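Local coordinates for hypothetical sugar ABC-transporter sugar binding protein (Arthrobacter globiformis, PDB 7BVT) that binds the cyclic tetrasaccharide cyclic alpha-maltosyl-1,6-maltose and probably delivers it to a sugar ABC transporter for uptake, at residues V28-W33 and D310-F315; T72-S77 and D81-I86; F201-W206 and A280-P285. One frame throughout, in Å; residues are numbered along the deposited sequence.

Contact 1 (V28-W33 and D310-F315)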
loop_
_atom_site.group_PDB
_atom_site.type_symbol
_atom_site.label_atom_id
_atom_site.label_comp_id
_atom_site.label_asym_id
_atom_site.label_seq_id
_atom_site.Cartn_x
_atom_site.Cartn_y
_atom_site.Cartn_z
ATOM N N VAL A 28 -31.407 -8.944 -9.218
ATOM C CA VAL A 28 -30.305 -9.942 -9.162
ATOM C C VAL A 28 -29.618 -9.760 -7.799
ATOM O O VAL A 28 -29.219 -8.600 -7.486
ATOM C CB VAL A 28 -29.301 -9.762 -10.318
ATOM C CG1 VAL A 28 -28.115 -10.735 -10.196
ATOM C CG2 VAL A 28 -29.959 -9.872 -11.686
ATOM N N GLU A 29 -29.505 -10.828 -7.017
ATOM C CA GLU A 29 -28.891 -10.788 -5.667
ATOM C C GLU A 29 -27.389 -10.974 -5.837
ATOM O O GLU A 29 -26.988 -11.920 -6.508
ATOM C CB GLU A 29 -29.476 -11.875 -4.769
ATOM C CG GLU A 29 -30.993 -11.794 -4.696
ATOM C CD GLU A 29 -31.538 -10.701 -3.796
ATOM O OE1 GLU A 29 -30.746 -10.152 -2.990
ATOM O OE2 GLU A 29 -32.767 -10.399 -3.886
ATOM N N VAL A 30 -26.606 -10.055 -5.296
ATOM C CA VAL A 30 -25.134 -10.038 -5.431
ATOM C C VAL A 30 -24.576 -9.948 -4.013
ATOM O O VAL A 30 -24.899 -9.016 -3.265
ATOM C CB VAL A 30 -24.704 -8.866 -6.338
ATOM C CG1 VAL A 30 -23.197 -8.621 -6.313
ATOM C CG2 VAL A 30 -25.157 -9.057 -7.774
ATOM N N THR A 31 -23.746 -10.897 -3.684
ATOM C CA THR A 31 -23.088 -10.913 -2.374
ATOM C C THR A 31 -21.697 -10.271 -2.456
ATOM O O THR A 31 -20.985 -10.517 -3.432
ATOM C CB THR A 31 -23.023 -12.316 -1.823
ATOM O OG1 THR A 31 -22.307 -13.155 -2.723
ATOM C CG2 THR A 31 -24.433 -12.833 -1.560
ATOM N N VAL A 32 -21.344 -9.525 -1.432
ATOM C CA VAL A 32 -20.017 -8.854 -1.301
ATOM C C VAL A 32 -19.444 -9.264 0.036
ATOM O O VAL A 32 -20.136 -9.034 1.024
ATOM C CB VAL A 32 -20.111 -7.332 -1.385
ATOM C CG1 VAL A 32 -18.739 -6.719 -1.166
ATOM C CG2 VAL A 32 -20.694 -6.882 -2.696
ATOM N N TRP A 33 -18.260 -9.826 0.050
ATOM C CA TRP A 33 -17.506 -10.033 1.297
ATOM C C TRP A 33 -16.353 -9.036 1.352
ATOM O O TRP A 33 -15.659 -8.861 0.331
ATOM C CB TRP A 33 -16.974 -11.430 1.421
ATOM C CG TRP A 33 -17.990 -12.530 1.436
ATOM C CD1 TRP A 33 -19.329 -12.403 1.534
ATOM C CD2 TRP A 33 -17.721 -13.931 1.439
ATOM N NE1 TRP A 33 -19.914 -13.640 1.560
ATOM C CE2 TRP A 33 -18.970 -14.587 1.510
ATOM C CE3 TRP A 33 -16.560 -14.687 1.389
ATOM C CZ2 TRP A 33 -19.087 -15.976 1.466
ATOM C CZ3 TRP A 33 -16.675 -16.063 1.409
ATOM C CH2 TRP A 33 -17.917 -16.684 1.431
ATOM N N ASP A 310 -22.215 -9.308 -14.850
ATOM C CA ASP A 310 -22.577 -7.911 -15.206
ATOM C C ASP A 310 -23.340 -7.245 -14.044
ATOM O O ASP A 310 -23.133 -6.053 -13.864
ATOM C CB ASP A 310 -23.369 -7.845 -16.514
ATOM C CG ASP A 310 -22.558 -8.109 -17.776
ATOM O OD1 ASP A 310 -21.286 -8.028 -17.746
ATOM O OD2 ASP A 310 -23.205 -8.435 -18.777
ATOM N N ALA A 311 -24.127 -7.949 -13.247
ATOM C CA ALA A 311 -24.819 -7.355 -12.064
ATOM C C ALA A 311 -23.774 -6.873 -11.041
ATOM O O ALA A 311 -23.857 -5.730 -10.510
ATOM C CB ALA A 311 -25.756 -8.354 -11.424
ATOM N N ALA A 312 -22.800 -7.726 -10.767
ATOM C CA ALA A 312 -21.739 -7.410 -9.793
ATOM C C ALA A 312 -20.968 -6.201 -10.310
ATOM O O ALA A 312 -20.651 -5.263 -9.549
ATOM C CB ALA A 312 -20.842 -8.602 -9.632
ATOM N N ALA A 313 -20.575 -6.254 -11.584
ATOM C CA ALA A 313 -19.759 -5.167 -12.166
ATOM C C ALA A 313 -20.567 -3.861 -12.224
ATOM O O ALA A 313 -19.990 -2.779 -12.193
ATOM C CB ALA A 313 -19.257 -5.581 -13.548
ATOM N N ASP A 314 -21.897 -3.912 -12.245
ATOM C CA ASP A 314 -22.740 -2.697 -12.251
ATOM C C ASP A 314 -22.537 -1.962 -10.916
ATOM O O ASP A 314 -22.386 -0.735 -10.928
ATOM C CB ASP A 314 -24.227 -2.979 -12.475
ATOM C CG ASP A 314 -25.046 -1.718 -12.605
ATOM O OD1 ASP A 314 -24.961 -1.090 -13.694
ATOM O OD2 ASP A 314 -25.738 -1.324 -11.609
ATOM N N PHE A 315 -22.536 -2.696 -9.822
ATOM C CA PHE A 315 -22.274 -2.097 -8.494
ATOM C C PHE A 315 -20.847 -1.510 -8.444
ATOM O O PHE A 315 -20.681 -0.337 -8.043
ATOM C CB PHE A 315 -22.485 -3.100 -7.376
ATOM C CG PHE A 315 -22.010 -2.579 -6.055
ATOM C CD1 PHE A 315 -22.606 -1.469 -5.474
ATOM C CD2 PHE A 315 -20.908 -3.148 -5.456
ATOM C CE1 PHE A 315 -22.113 -0.956 -4.297
ATOM C CE2 PHE A 315 -20.424 -2.636 -4.268
ATOM C CZ PHE A 315 -21.047 -1.555 -3.676
#
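Ala311 sets its methyl between two valines of strand 28-33. Its CB lies 3.6 Å from Val28 CG1 and 3.8 Å from Val30 CG2, so one small group meets both side chains. Val28 reaches it because its CG1 stands anti to the backbone N (chi1 176°). Ala312 follows, its CB bond directed neither at the strand nor away. Here the other branch of Val30 does the touching: CG1 lies 4.0 Å from Ala312 CA and 4.1 Å from Ala312 CB. Val30 straddles both alanines, since CG2 also lies near Ala312 N. The small side chains at both positions are consistent with the close approach of the segment axes, 8.7 Å at an angle of 62°. This is helix-on-sheet packing in an alpha/beta lobe of the periplasmic binding protein fold. Strand 28-34 runs parallel to its neighbours 58-64 and 86-90, and helix 306-319 covers one face of them. Replacing Val30 with an alanine would probably open a gap beside Ala311 and Ala312. Further along, Phe315 also turns to the strand. Its ring atom CE2 comes only to 4.5 Å from Val32 CG2, and Ile60 of strand 58-64 touches both residues.

Contact 2 (T72-S77 and D81-I86)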
loop_
_atom_site.group_PDB
_atom_site.type_symbol
_atom_site.label_atom_id
_atom_site.label_comp_id
_atom_site.label_asym_id
_atom_site.label_seq_id
_atom_site.Cartn_x
_atom_site.Cartn_y
_atom_site.Cartn_z
ATOM N N THR A 72 -8.876 -18.080 4.072
ATOM C CA THR A 72 -9.277 -19.456 4.445
ATOM C C THR A 72 -10.781 -19.651 4.179
ATOM O O THR A 72 -11.166 -20.690 3.684
ATOM C CB THR A 72 -8.867 -19.789 5.883
ATOM O OG1 THR A 72 -7.437 -19.732 5.971
ATOM C CG2 THR A 72 -9.324 -21.177 6.266
ATOM N N LYS A 73 -11.598 -18.640 4.377
ATOM C CA LYS A 73 -13.029 -18.728 4.020
ATOM C C LYS A 73 -13.190 -18.905 2.500
ATOM O O LYS A 73 -14.033 -19.715 2.037
ATOM C CB LYS A 73 -13.751 -17.499 4.536
ATOM C CG LYS A 73 -15.224 -17.529 4.255
ATOM C CD LYS A 73 -16.087 -16.946 5.270
ATOM C CE LYS A 73 -17.507 -16.997 4.754
ATOM N NZ LYS A 73 -18.431 -17.542 5.763
ATOM N N LEU A 74 -12.453 -18.138 1.706
ATOM C CA LEU A 74 -12.580 -18.320 0.242
ATOM C C LEU A 74 -12.158 -19.721 -0.206
ATOM O O LEU A 74 -12.850 -20.272 -1.073
ATOM C CB LEU A 74 -11.761 -17.246 -0.453
ATOM C CG LEU A 74 -12.287 -15.833 -0.317
ATOM C CD1 LEU A 74 -11.308 -14.875 -0.987
ATOM C CD2 LEU A 74 -13.641 -15.662 -0.915
ATOM N N ARG A 75 -11.084 -20.320 0.351
ATOM C CA ARG A 75 -10.659 -21.665 -0.036
ATOM C C ARG A 75 -11.779 -22.667 0.283
ATOM O O ARG A 75 -12.051 -23.530 -0.523
ATOM C CB ARG A 75 -9.330 -22.010 0.633
ATOM C CG ARG A 75 -8.161 -21.166 0.149
ATOM C CD ARG A 75 -6.857 -21.701 0.732
ATOM N NE ARG A 75 -5.792 -20.683 0.708
ATOM C CZ ARG A 75 -5.407 -19.936 1.755
ATOM N NH1 ARG A 75 -5.954 -20.091 2.954
ATOM N NH2 ARG A 75 -4.433 -19.053 1.597
ATOM N N ALA A 76 -12.375 -22.570 1.474
ATOM C CA ALA A 76 -13.465 -23.492 1.870
ATOM C C ALA A 76 -14.676 -23.302 0.930
ATOM O O ALA A 76 -15.292 -24.286 0.453
ATOM C CB ALA A 76 -13.831 -23.236 3.308
ATOM N N SER A 77 -14.984 -22.054 0.618
ATOM C CA SER A 77 -16.134 -21.666 -0.220
ATOM C C SER A 77 -15.923 -22.174 -1.664
ATOM O O SER A 77 -16.928 -22.514 -2.342
ATOM C CB SER A 77 -16.342 -20.171 -0.143
ATOM O OG SER A 77 -16.817 -19.733 1.152
ATOM N N ASP A 81 -18.589 -24.736 -3.243
ATOM C CA ASP A 81 -19.301 -23.987 -4.308
ATOM C C ASP A 81 -20.226 -22.926 -3.703
ATOM O O ASP A 81 -21.363 -22.810 -4.151
ATOM C CB ASP A 81 -20.004 -24.985 -5.258
ATOM C CG ASP A 81 -19.111 -26.036 -5.929
ATOM O OD1 ASP A 81 -17.932 -25.729 -6.290
ATOM O OD2 ASP A 81 -19.579 -27.185 -6.077
ATOM N N THR A 82 -19.748 -22.131 -2.715
ATOM C CA THR A 82 -20.494 -21.013 -2.091
ATOM C C THR A 82 -19.630 -19.746 -2.047
ATOM O O THR A 82 -19.781 -18.924 -1.134
ATOM C CB THR A 82 -21.018 -21.394 -0.702
ATOM O OG1 THR A 82 -19.921 -21.713 0.143
ATOM C CG2 THR A 82 -21.986 -22.563 -0.759
ATOM N N LEU A 83 -18.842 -19.554 -3.096
ATOM C CA LEU A 83 -18.063 -18.313 -3.213
ATOM C C LEU A 83 -19.029 -17.150 -3.294
ATOM O O LEU A 83 -20.130 -17.271 -3.824
ATOM C CB LEU A 83 -17.150 -18.390 -4.443
ATOM C CG LEU A 83 -15.913 -19.258 -4.289
ATOM C CD1 LEU A 83 -15.244 -19.518 -5.613
ATOM C CD2 LEU A 83 -14.920 -18.621 -3.353
ATOM N N PRO A 84 -18.613 -15.962 -2.843
ATOM C CA PRO A 84 -19.395 -14.745 -2.938
ATOM C C PRO A 84 -19.320 -14.291 -4.404
ATOM O O PRO A 84 -18.563 -14.821 -5.152
ATOM C CB PRO A 84 -18.694 -13.746 -2.029
ATOM C CG PRO A 84 -17.286 -14.181 -2.134
ATOM C CD PRO A 84 -17.293 -15.694 -2.216
ATOM N N ASP A 85 -20.134 -13.345 -4.747
ATOM C CA ASP A 85 -20.096 -12.786 -6.119
ATOM C C ASP A 85 -18.928 -11.799 -6.210
ATOM O O ASP A 85 -18.234 -11.812 -7.204
ATOM C CB ASP A 85 -21.395 -12.096 -6.466
ATOM C CG ASP A 85 -22.512 -13.118 -6.431
ATOM O OD1 ASP A 85 -22.334 -14.188 -7.102
ATOM O OD2 ASP A 85 -23.501 -12.837 -5.711
ATOM N N ILE A 86 -18.751 -10.973 -5.195
ATOM C CA ILE A 86 -17.633 -9.999 -5.075
ATOM C C ILE A 86 -16.833 -10.321 -3.808
ATOM O O ILE A 86 -17.404 -10.369 -2.684
ATOM C CB ILE A 86 -18.117 -8.534 -5.111
ATOM C CG1 ILE A 86 -18.877 -8.184 -6.396
ATOM C CG2 ILE A 86 -16.994 -7.565 -4.866
ATOM C CD1 ILE A 86 -19.604 -6.852 -6.341
#
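Ser77 and Thr82 are joined through the backbone. Thr82 N donates to Ser77 O over 2.9 Å, with an N-H...O angle of 161°. The donor lies in the carbonyl plane and uses a lone pair of Ser77 O. This bond spans the end of helix 70-80. Asp81 is the first residue to leave the helix, and its positive phi (54°) turns the chain back beside the last turn. The result is a Schellman motif. It ends the helical leg of a beta-alpha-beta crossover from strand 58-64 to strand 86-90, which run parallel on either side of strand 28-34, and the loop 81-85 leads into the second strand. The side chains then close the loop onto the helix. Leu83 extends its CD2 branch over the helix backbone, 3.5 Å from Leu74 O and 3.8 Å from Ser77 CB. Its CG sits beside the backbone N (chi1 -76°), which brings this branch round to the helix. Leu74 answers with its own CD2, which lies 4.0 Å from Leu83 CD2 and 3.9 Å from Pro84 CD. It crosses both side chains at about a right angle. Phe302 touches both leucines from outside the two segments. Thr82 is held differently: its OG1 is hydrogen-bonded to Ser80 OG, and its carbonyl O rests 3.8 Å from Ser77 CB.

Contact 3 (F201-W206 and A280-P285)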
loop_
_atom_site.group_PDB
_atom_site.type_symbol
_atom_site.label_atom_id
_atom_site.label_comp_id
_atom_site.label_asym_id
_atom_site.label_seq_id
_atom_site.Cartn_x
_atom_site.Cartn_y
_atom_site.Cartn_z
ATOM N N PHE A 201 11.254 -1.118 2.321
ATOM C CA PHE A 201 12.480 -1.138 1.521
ATOM C C PHE A 201 12.178 -0.898 0.044
ATOM O O PHE A 201 12.935 -0.192 -0.628
ATOM C CB PHE A 201 13.204 -2.475 1.701
ATOM C CG PHE A 201 14.503 -2.501 0.961
ATOM C CD1 PHE A 201 15.641 -1.888 1.470
ATOM C CD2 PHE A 201 14.580 -3.075 -0.285
ATOM C CE1 PHE A 201 16.812 -1.850 0.730
ATOM C CE2 PHE A 201 15.748 -3.077 -0.995
ATOM C CZ PHE A 201 16.870 -2.465 -0.499
ATOM N N GLN A 202 11.099 -1.485 -0.483
ATOM C CA GLN A 202 10.814 -1.354 -1.922
ATOM C C GLN A 202 10.738 0.134 -2.292
ATOM O O GLN A 202 11.065 0.492 -3.384
ATOM C CB GLN A 202 9.502 -2.048 -2.266
ATOM C CG GLN A 202 9.661 -3.547 -2.409
ATOM C CD GLN A 202 8.363 -4.332 -2.215
ATOM O OE1 GLN A 202 7.372 -3.830 -1.704
ATOM N NE2 GLN A 202 8.397 -5.616 -2.613
ATOM N N VAL A 203 10.209 0.967 -1.409
ATOM C CA VAL A 203 10.101 2.425 -1.694
ATOM C C VAL A 203 11.475 2.931 -2.104
ATOM O O VAL A 203 11.603 3.576 -3.119
ATOM C CB VAL A 203 9.625 3.176 -0.447
ATOM C CG1 VAL A 203 9.735 4.679 -0.632
ATOM C CG2 VAL A 203 8.220 2.764 -0.074
ATOM N N ASN A 204 12.481 2.645 -1.293
ATOM C CA ASN A 204 13.834 3.203 -1.508
ATOM C C ASN A 204 14.529 2.488 -2.672
ATOM O O ASN A 204 15.247 3.173 -3.455
ATOM C CB ASN A 204 14.641 3.038 -0.225
ATOM C CG ASN A 204 14.100 3.855 0.933
ATOM O OD1 ASN A 204 14.110 3.387 2.068
ATOM N ND2 ASN A 204 13.558 5.044 0.669
ATOM N N LEU A 205 14.234 1.202 -2.908
ATOM C CA LEU A 205 14.740 0.470 -4.083
ATOM C C LEU A 205 14.220 1.189 -5.349
ATOM O O LEU A 205 14.980 1.488 -6.270
ATOM C CB LEU A 205 14.269 -0.982 -3.980
ATOM C CG LEU A 205 14.518 -1.832 -5.226
ATOM C CD1 LEU A 205 16.008 -2.111 -5.422
ATOM C CD2 LEU A 205 13.733 -3.118 -5.117
ATOM N N TRP A 206 12.933 1.475 -5.435
ATOM C CA TRP A 206 12.355 2.169 -6.607
ATOM C C TRP A 206 12.871 3.607 -6.753
ATOM O O TRP A 206 13.175 4.017 -7.914
ATOM C CB TRP A 206 10.846 2.145 -6.519
ATOM C CG TRP A 206 10.234 0.808 -6.742
ATOM C CD1 TRP A 206 10.603 -0.161 -7.629
ATOM C CD2 TRP A 206 9.105 0.297 -6.022
ATOM N NE1 TRP A 206 9.768 -1.259 -7.511
ATOM C CE2 TRP A 206 8.856 -1.013 -6.506
ATOM C CE3 TRP A 206 8.329 0.795 -4.962
ATOM C CZ2 TRP A 206 7.820 -1.787 -6.019
ATOM C CZ3 TRP A 206 7.278 0.029 -4.516
ATOM C CH2 TRP A 206 7.036 -1.239 -5.029
ATOM N N ALA A 280 5.299 14.535 4.580
ATOM C CA ALA A 280 5.929 14.948 3.329
ATOM C C ALA A 280 6.060 13.767 2.387
ATOM O O ALA A 280 5.906 12.610 2.852
ATOM C CB ALA A 280 7.320 15.496 3.577
ATOM N N GLN A 281 6.326 14.109 1.145
ATOM C CA GLN A 281 6.811 13.143 0.145
ATOM C C GLN A 281 7.962 12.345 0.770
ATOM O O GLN A 281 8.800 12.923 1.504
ATOM C CB GLN A 281 7.229 13.921 -1.108
ATOM C CG GLN A 281 7.894 13.069 -2.175
ATOM C CD GLN A 281 8.256 13.859 -3.399
ATOM O OE1 GLN A 281 7.639 13.700 -4.459
ATOM N NE2 GLN A 281 9.217 14.757 -3.256
ATOM N N VAL A 282 8.082 11.053 0.448
ATOM C CA VAL A 282 9.221 10.252 0.966
ATOM C C VAL A 282 10.513 10.832 0.417
ATOM O O VAL A 282 10.637 11.002 -0.801
ATOM C CB VAL A 282 9.138 8.765 0.618
ATOM C CG1 VAL A 282 10.303 8.056 1.308
ATOM C CG2 VAL A 282 7.831 8.174 1.116
ATOM N N PRO A 283 11.502 11.175 1.280
ATOM C CA PRO A 283 12.767 11.680 0.733
ATOM C C PRO A 283 13.382 10.702 -0.259
ATOM O O PRO A 283 13.351 9.491 -0.014
ATOM C CB PRO A 283 13.668 11.865 1.932
ATOM C CG PRO A 283 12.675 12.145 3.059
ATOM C CD PRO A 283 11.484 11.266 2.742
ATOM N N TYR A 284 13.956 11.231 -1.336
ATOM C CA TYR A 284 14.529 10.405 -2.427
ATOM C C TYR A 284 15.915 10.882 -2.805
ATOM O O TYR A 284 16.308 12.009 -2.478
ATOM C CB TYR A 284 13.594 10.349 -3.624
ATOM C CG TYR A 284 13.365 11.626 -4.395
ATOM C CD1 TYR A 284 12.417 12.555 -3.989
ATOM C CD2 TYR A 284 14.017 11.839 -5.587
ATOM C CE1 TYR A 284 12.150 13.687 -4.757
ATOM C CE2 TYR A 284 13.785 12.976 -6.350
ATOM C CZ TYR A 284 12.832 13.893 -5.943
ATOM O OH TYR A 284 12.566 14.985 -6.735
ATOM N N PRO A 285 16.720 10.044 -3.475
ATOM C CA PRO A 285 18.125 10.392 -3.630
ATOM C C PRO A 285 18.224 11.468 -4.696
ATOM O O PRO A 285 17.397 11.550 -5.609
ATOM C CB PRO A 285 18.836 9.095 -4.040
ATOM C CG PRO A 285 17.785 8.031 -4.161
ATOM C CD PRO A 285 16.440 8.695 -3.940
#
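Val203 and Val282 meet tip to tip in the lobe of the periplasmic binding protein fold where helix 195-207 packs beside strand 258-262. The helix carries Val203. Val282 belongs to the loop that follows strand 277-280. The two side chains adopt the same rotamer. In each, CG1 stands anti to the backbone N, with chi1 170° in Val203 and -175° in Val282. Both CG1 methyls are thereby extended across the interface, and they touch at 3.9 Å. The backbones stay well apart, with 8.3 Å between Val203 CA and Val282 CA. The contact is thus small and apolar, made by methyl ends. Gln260 of strand 258-262 packs against both valines and against Asn204. The first turns of the same helix supply Glu195, Gly196, Trp199 and Asn200 to the glycan pocket. Asn204 flanks the valine pair. Its CG lies beside the backbone N (chi1 -65°), and the amide end swings toward the loop. That amide is fixed at both ends: OD1 accepts from Trp234 NE1, while ND2 donates to Gln207 OE1. Held in this way, Asn204 ND2 lies 4.5 Å from Val282 CG1.

Contacts 1 and 2 are neighbours, with centres 15 Å apart, and they share a seam. Asp85 OD2 of the loop accepts from Thr31 N at 2.8 Å, and Ile86 N donates to Thr31 O at 2.9 Å. The loop thus passes directly into sheet pairing with strand 28-34. Trp33 CH2 also packs 3.3 Å from Ser77 OG. Strand 86-90, which contact 2 leads into, ends at the pocket residue Asp90. Contact 3 lies on the opposite side of the chain's centre, about 38 Å from contact 1 and 37 Å from contact 2 between centres. The side chain of Val203 is about 9 Å from a bound glucose unit, consistent with a place just behind pocket residues Trp199 and Asn200.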